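PDB 1YZU: Ras-related protein Rab-21, which belongs to the Ras family of small P-loop G proteins and is modelled here with magnesium and phosphoaminophosphonic acid-guanylate ester. Local coordinates for residues 9-14 against 57-62; 81-86 against 113-118. All blocks are in the same frame, centred on the assembly; numbering follows the deposited sequence.

Interaction 1: 9-14 against 57-62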
loop_
_atom_site.group_PDB
_atom_site.type_symbol
_atom_site.label_atom_id
_atom_site.label_comp_id
_atom_site.label_asym_id
_atom_site.label_seq_id
_atom_site.Cartn_x
_atom_site.Cartn_y
_atom_site.Cartn_z
ATOM N N VAL A 9 7.956 2.411 4.306
ATOM C CA VAL A 9 6.652 1.856 3.985
ATOM C C VAL A 9 6.839 1.061 2.703
ATOM O O VAL A 9 7.518 1.504 1.803
ATOM C CB VAL A 9 5.604 3.019 3.833
ATOM C CG1 VAL A 9 4.333 2.589 3.134
ATOM C CG2 VAL A 9 5.274 3.605 5.200
ATOM N N VAL A 10 6.245 -0.118 2.616
ATOM C CA VAL A 10 6.386 -0.924 1.411
ATOM C C VAL A 10 5.012 -1.197 0.825
ATOM O O VAL A 10 4.061 -1.336 1.554
ATOM C CB VAL A 10 7.183 -2.222 1.668
ATOM C CG1 VAL A 10 6.518 -3.082 2.698
ATOM C CG2 VAL A 10 7.386 -2.990 0.365
ATOM N N LEU A 11 4.945 -1.230 -0.502
ATOM C CA LEU A 11 3.725 -1.400 -1.257
ATOM C C LEU A 11 3.662 -2.811 -1.801
ATOM O O LEU A 11 4.618 -3.289 -2.405
ATOM C CB LEU A 11 3.727 -0.447 -2.455
ATOM C CG LEU A 11 3.631 1.031 -2.107
ATOM C CD1 LEU A 11 4.105 1.868 -3.247
ATOM C CD2 LEU A 11 2.208 1.387 -1.774
ATOM N N LEU A 12 2.524 -3.465 -1.607
ATOM C CA LEU A 12 2.357 -4.857 -1.998
ATOM C C LEU A 12 0.988 -5.054 -2.627
ATOM O O LEU A 12 0.130 -4.199 -2.504
ATOM C CB LEU A 12 2.478 -5.767 -0.781
ATOM C CG LEU A 12 3.701 -5.621 0.111
ATOM C CD1 LEU A 12 3.475 -6.291 1.434
ATOM C CD2 LEU A 12 4.889 -6.226 -0.591
ATOM N N GLY A 13 0.808 -6.191 -3.295
ATOM C CA GLY A 13 -0.424 -6.499 -4.018
ATOM C C GLY A 13 -0.103 -6.993 -5.417
ATOM O O GLY A 13 1.041 -6.935 -5.852
ATOM N N GLU A 14 -1.119 -7.442 -6.141
ATOM C CA GLU A 14 -0.940 -7.983 -7.499
ATOM C C GLU A 14 -0.726 -6.891 -8.549
ATOM O O GLU A 14 -0.889 -5.722 -8.263
ATOM C CB GLU A 14 -2.169 -8.813 -7.877
ATOM C CG GLU A 14 -2.492 -9.895 -6.849
ATOM C CD GLU A 14 -1.478 -11.000 -6.847
ATOM O OE1 GLU A 14 -1.479 -11.763 -7.828
ATOM O OE2 GLU A 14 -0.698 -11.108 -5.873
ATOM N N LEU A 57 9.445 10.265 4.883
ATOM C CA LEU A 57 8.785 9.036 4.506
ATOM C C LEU A 57 9.403 8.503 3.203
ATOM O O LEU A 57 9.436 9.193 2.192
ATOM C CB LEU A 57 7.276 9.293 4.369
ATOM C CG LEU A 57 6.366 8.146 3.908
ATOM C CD1 LEU A 57 6.377 6.968 4.874
ATOM C CD2 LEU A 57 4.940 8.663 3.724
ATOM N N ALA A 58 9.930 7.285 3.274
ATOM C CA ALA A 58 10.412 6.548 2.115
ATOM C C ALA A 58 9.364 5.497 1.791
ATOM O O ALA A 58 8.958 4.731 2.675
ATOM C CB ALA A 58 11.739 5.883 2.421
ATOM N N ILE A 59 8.891 5.507 0.549
ATOM C CA ILE A 59 7.866 4.596 0.117
ATOM C C ILE A 59 8.479 3.688 -0.930
ATOM O O ILE A 59 9.063 4.154 -1.918
ATOM C CB ILE A 59 6.650 5.349 -0.426
ATOM C CG1 ILE A 59 6.092 6.280 0.671
ATOM C CG2 ILE A 59 5.583 4.376 -0.889
ATOM C CD1 ILE A 59 5.281 7.528 0.152
ATOM N N TRP A 60 8.375 2.393 -0.670
ATOM C CA TRP A 60 8.974 1.371 -1.484
ATOM C C TRP A 60 7.909 0.694 -2.344
ATOM O O TRP A 60 6.789 0.408 -1.885
ATOM C CB TRP A 60 9.660 0.364 -0.591
ATOM C CG TRP A 60 10.849 0.927 0.062
ATOM C CD1 TRP A 60 10.885 1.777 1.116
ATOM C CD2 TRP A 60 12.193 0.713 -0.317
ATOM N NE1 TRP A 60 12.185 2.096 1.435
ATOM C CE2 TRP A 60 13.006 1.446 0.566
ATOM C CE3 TRP A 60 12.795 -0.044 -1.317
ATOM C CZ2 TRP A 60 14.388 1.439 0.484
ATOM C CZ3 TRP A 60 14.170 -0.046 -1.406
ATOM C CH2 TRP A 60 14.952 0.683 -0.506
ATOM N N ASP A 61 8.256 0.482 -3.604
ATOM C CA ASP A 61 7.348 -0.075 -4.563
ATOM C C ASP A 61 8.046 -1.286 -5.162
ATOM O O ASP A 61 9.210 -1.254 -5.541
ATOM C CB ASP A 61 6.998 0.976 -5.611
ATOM C CG ASP A 61 6.017 0.487 -6.637
ATOM O OD1 ASP A 61 5.357 -0.544 -6.407
ATOM O OD2 ASP A 61 5.896 1.151 -7.685
ATOM N N THR A 62 7.297 -2.360 -5.246
ATOM C CA THR A 62 7.882 -3.662 -5.320
ATOM C C THR A 62 7.701 -4.244 -6.717
ATOM O O THR A 62 6.816 -3.814 -7.455
ATOM C CB THR A 62 7.254 -4.539 -4.231
ATOM O OG1 THR A 62 5.832 -4.573 -4.417
ATOM C CG2 THR A 62 7.604 -3.944 -2.845
#

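Interaction 2: 81-86 against 113-118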
loop_
_atom_site.group_PDB
_atom_site.type_symbol
_atom_site.label_atom_id
_atom_site.label_comp_id
_atom_site.label_asym_id
_atom_site.label_seq_id
_atom_site.Cartn_x
_atom_site.Cartn_y
_atom_site.Cartn_z
ATOM N N GLY A 81 5.637 0.240 8.080
ATOM C CA GLY A 81 4.273 0.137 7.587
ATOM C C GLY A 81 4.301 -0.622 6.286
ATOM O O GLY A 81 5.345 -0.731 5.660
ATOM N N ALA A 82 3.166 -1.179 5.903
ATOM C CA ALA A 82 3.016 -1.825 4.616
ATOM C C ALA A 82 1.611 -1.548 4.098
ATOM O O ALA A 82 0.632 -1.542 4.866
ATOM C CB ALA A 82 3.239 -3.309 4.737
ATOM N N ILE A 83 1.526 -1.315 2.796
ATOM C CA ILE A 83 0.272 -0.983 2.142
ATOM C C ILE A 83 -0.009 -2.103 1.158
ATOM O O ILE A 83 0.718 -2.262 0.179
ATOM C CB ILE A 83 0.375 0.373 1.402
ATOM C CG1 ILE A 83 0.683 1.489 2.405
ATOM C CG2 ILE A 83 -0.904 0.674 0.663
ATOM C CD1 ILE A 83 1.115 2.812 1.803
ATOM N N LEU A 84 -1.036 -2.899 1.437
ATOM C CA LEU A 84 -1.415 -3.988 0.541
ATOM C C LEU A 84 -2.558 -3.501 -0.314
ATOM O O LEU A 84 -3.618 -3.159 0.202
ATOM C CB LEU A 84 -1.845 -5.244 1.310
ATOM C CG LEU A 84 -1.068 -5.656 2.562
ATOM C CD1 LEU A 84 -1.454 -7.104 2.970
ATOM C CD2 LEU A 84 0.420 -5.563 2.343
ATOM N N VAL A 85 -2.337 -3.482 -1.613
ATOM C CA VAL A 85 -3.290 -2.910 -2.534
ATOM C C VAL A 85 -4.012 -4.003 -3.297
ATOM O O VAL A 85 -3.448 -5.059 -3.638
ATOM C CB VAL A 85 -2.617 -1.980 -3.558
ATOM C CG1 VAL A 85 -3.658 -1.140 -4.287
ATOM C CG2 VAL A 85 -1.591 -1.072 -2.869
ATOM N N TYR A 86 -5.281 -3.732 -3.550
ATOM C CA TYR A 86 -6.064 -4.563 -4.431
ATOM C C TYR A 86 -6.964 -3.652 -5.237
ATOM O O TYR A 86 -7.090 -2.473 -4.948
ATOM C CB TYR A 86 -6.868 -5.586 -3.634
ATOM C CG TYR A 86 -8.019 -4.986 -2.880
ATOM C CD1 TYR A 86 -9.272 -4.913 -3.455
ATOM C CD2 TYR A 86 -7.849 -4.479 -1.599
ATOM C CE1 TYR A 86 -10.342 -4.353 -2.781
ATOM C CE2 TYR A 86 -8.902 -3.918 -0.912
ATOM C CZ TYR A 86 -10.158 -3.876 -1.506
ATOM O OH TYR A 86 -11.232 -3.330 -0.856
ATOM N N CYS A 113 2.620 -1.379 10.687
ATOM C CA CYS A 113 1.228 -1.002 10.505
ATOM C C CYS A 113 0.796 -1.415 9.111
ATOM O O CYS A 113 1.453 -1.072 8.139
ATOM C CB CYS A 113 1.059 0.491 10.713
ATOM S SG CYS A 113 1.705 1.050 12.298
ATOM N N LEU A 114 -0.280 -2.192 9.042
ATOM C CA LEU A 114 -0.816 -2.700 7.797
ATOM C C LEU A 114 -1.989 -1.874 7.348
ATOM O O LEU A 114 -2.856 -1.526 8.164
ATOM C CB LEU A 114 -1.334 -4.125 7.940
ATOM C CG LEU A 114 -0.388 -5.246 8.302
ATOM C CD1 LEU A 114 -0.931 -6.546 7.719
ATOM C CD2 LEU A 114 0.986 -4.991 7.805
ATOM N N CYS A 115 -2.021 -1.606 6.045
ATOM C CA CYS A 115 -3.148 -0.965 5.399
ATOM C C CYS A 115 -3.616 -1.905 4.304
ATOM O O CYS A 115 -2.817 -2.499 3.604
ATOM C CB CYS A 115 -2.748 0.382 4.807
ATOM S SG CYS A 115 -1.823 1.457 5.919
ATOM N N ILE A 116 -4.914 -2.086 4.186
ATOM C CA ILE A 116 -5.468 -2.847 3.092
ATOM C C ILE A 116 -6.166 -1.814 2.253
ATOM O O ILE A 116 -7.072 -1.127 2.751
ATOM C CB ILE A 116 -6.461 -3.874 3.601
ATOM C CG1 ILE A 116 -5.771 -4.830 4.601
ATOM C CG2 ILE A 116 -7.110 -4.605 2.437
ATOM C CD1 ILE A 116 -4.890 -5.862 3.995
ATOM N N VAL A 117 -5.728 -1.672 0.997
ATOM C CA VAL A 117 -6.222 -0.588 0.137
ATOM C C VAL A 117 -6.969 -1.069 -1.098
ATOM O O VAL A 117 -6.385 -1.663 -2.018
ATOM C CB VAL A 117 -5.083 0.362 -0.282
ATOM C CG1 VAL A 117 -5.610 1.459 -1.196
ATOM C CG2 VAL A 117 -4.435 0.985 0.951
ATOM N N GLY A 118 -8.278 -0.816 -1.094
ATOM C CA GLY A 118 -9.116 -1.000 -2.269
ATOM C C GLY A 118 -8.943 0.199 -3.168
ATOM O O GLY A 118 -9.529 1.250 -2.926
#

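Interaction 1: 9-14 against 57-62
Val9 and Leu11, the two residues most buried by this contact, turn their side chains to the same face of the sheet, where they meet Leu57, Ile59 and Asp61. The two strands run parallel, at 24° to one another, with Val9 beside Ile59 and Val10 beside Trp60. Each strand lends amides to the other: Val9 N donates to Ala58 O, Val9 O accepts from Trp60 N at 2.8 Å, and Leu11 N donates to Trp60 O at 2.8 Å. The last bond is the most bent of the three, with 135° at the hydrogen.

Val9 reaches Leu57 through one branch, CG2 lying 3.6 Å from Leu57 CD1. This branch stands anti to the carbonyl carbon, beside the backbone N, which turns it to the leucine methyl. Leu11 leans CD1 over Ile59 CG2 at 3.7 Å, and the same methyl brushes Asp61 CB at 3.8 Å. Helices 19-28 and 156-167 close over this face, with Val23 touching both Leu11 and Ile59.

Thr62 continues the ladder by a side-chain bond where the strand gives way to loop. Its OG1 sits between the backbone N and the carbonyl carbon (chi1 58°), from where it donates to Leu11 O at 2.7 Å. CG2 of Thr62 meanwhile packs 3.4 Å from Val10 CG2, on the face that Phe68 of helix 65-75 covers. The edge of the Trp60 indole, near its plane, meets Val9 O, the same oxygen that accepts from Trp60 N; Lys8 forms a cation-pi contact with the ring.

Asp61 OD2 is hydrogen-bonded to Thr20, and its side chain lies about 4 Å from the magnesium ion. Backbone bonds and aliphatic packing thus fix the strand directly behind this carboxylate, and the threonine hydroxyl extends the pairing to the residue that follows it.

Interaction 2: 81-86 against 113-118
One face of the Tyr86 ring rests on Gly118, whose CA lies over the ring, offset toward its rim, in a CH-pi contact whose exact spacing is doubtful. Ile116 CG2 approaches the same ring obliquely, 3.9 Å from Tyr86 CE2, and Phe94 meets it with its plane turned about 60° away. The ring owes its place over the neighbouring strand to a chi1 of 72°, which sets CG between the backbone N and the carbonyl carbon. The absence of a side chain at Gly118 is consistent with the ring lying over its backbone.

Five backbone hydrogen bonds join the strands, from Ala82 N to Cys113 O through to Tyr86 N to Val117 O. Leu84 is gripped at both ends: its N donates to Cys115 O at 2.8 Å and its O accepts from Val117 N at 2.7 Å.

On the tyrosine side, Leu84 CD1 touches Ile116 CD1 at 3.8 Å, and Val101 and Val97 of helix 91-105 pack on these two residues. The other face carries Ile83, whose CG2 meets Val117 CG2 at 3.6 Å, with Cys115 alongside. Helix 156-167 lies there, bringing Phe160 to Ile83 and Leu163 to Cys115.

Strand 81-87, helix 91-105 and strand 113-119 form a beta-alpha-beta crossover, and this parallel pairing belongs to the central sheet of the Ras-like P-loop fold.

Interactions 1 and 2 are two pairings of one sheet, their centres about 9 Å apart, separated by the pairing of strand 5-13 with strand 81-87. Leu12 makes the join: its N lies 2.8 Å from Ile83 O and its O 2.7 Å from Val85 N, both probable hydrogen bonds. Side chains continue the seam, with Val9 CG1 packed 3.5 Å from Ile83 CD1. Interaction 1 reaches the bound phosphoaminophosphonic acid-guanylate ester directly, since Glu14 touches it and the Asp61 side chain lies about 5 Å away, whereas in interaction 2 the Val85 side chain is about 6 Å from it. Magnesium is about 10 Å from the Val85 side chain and closer to that of Asp61.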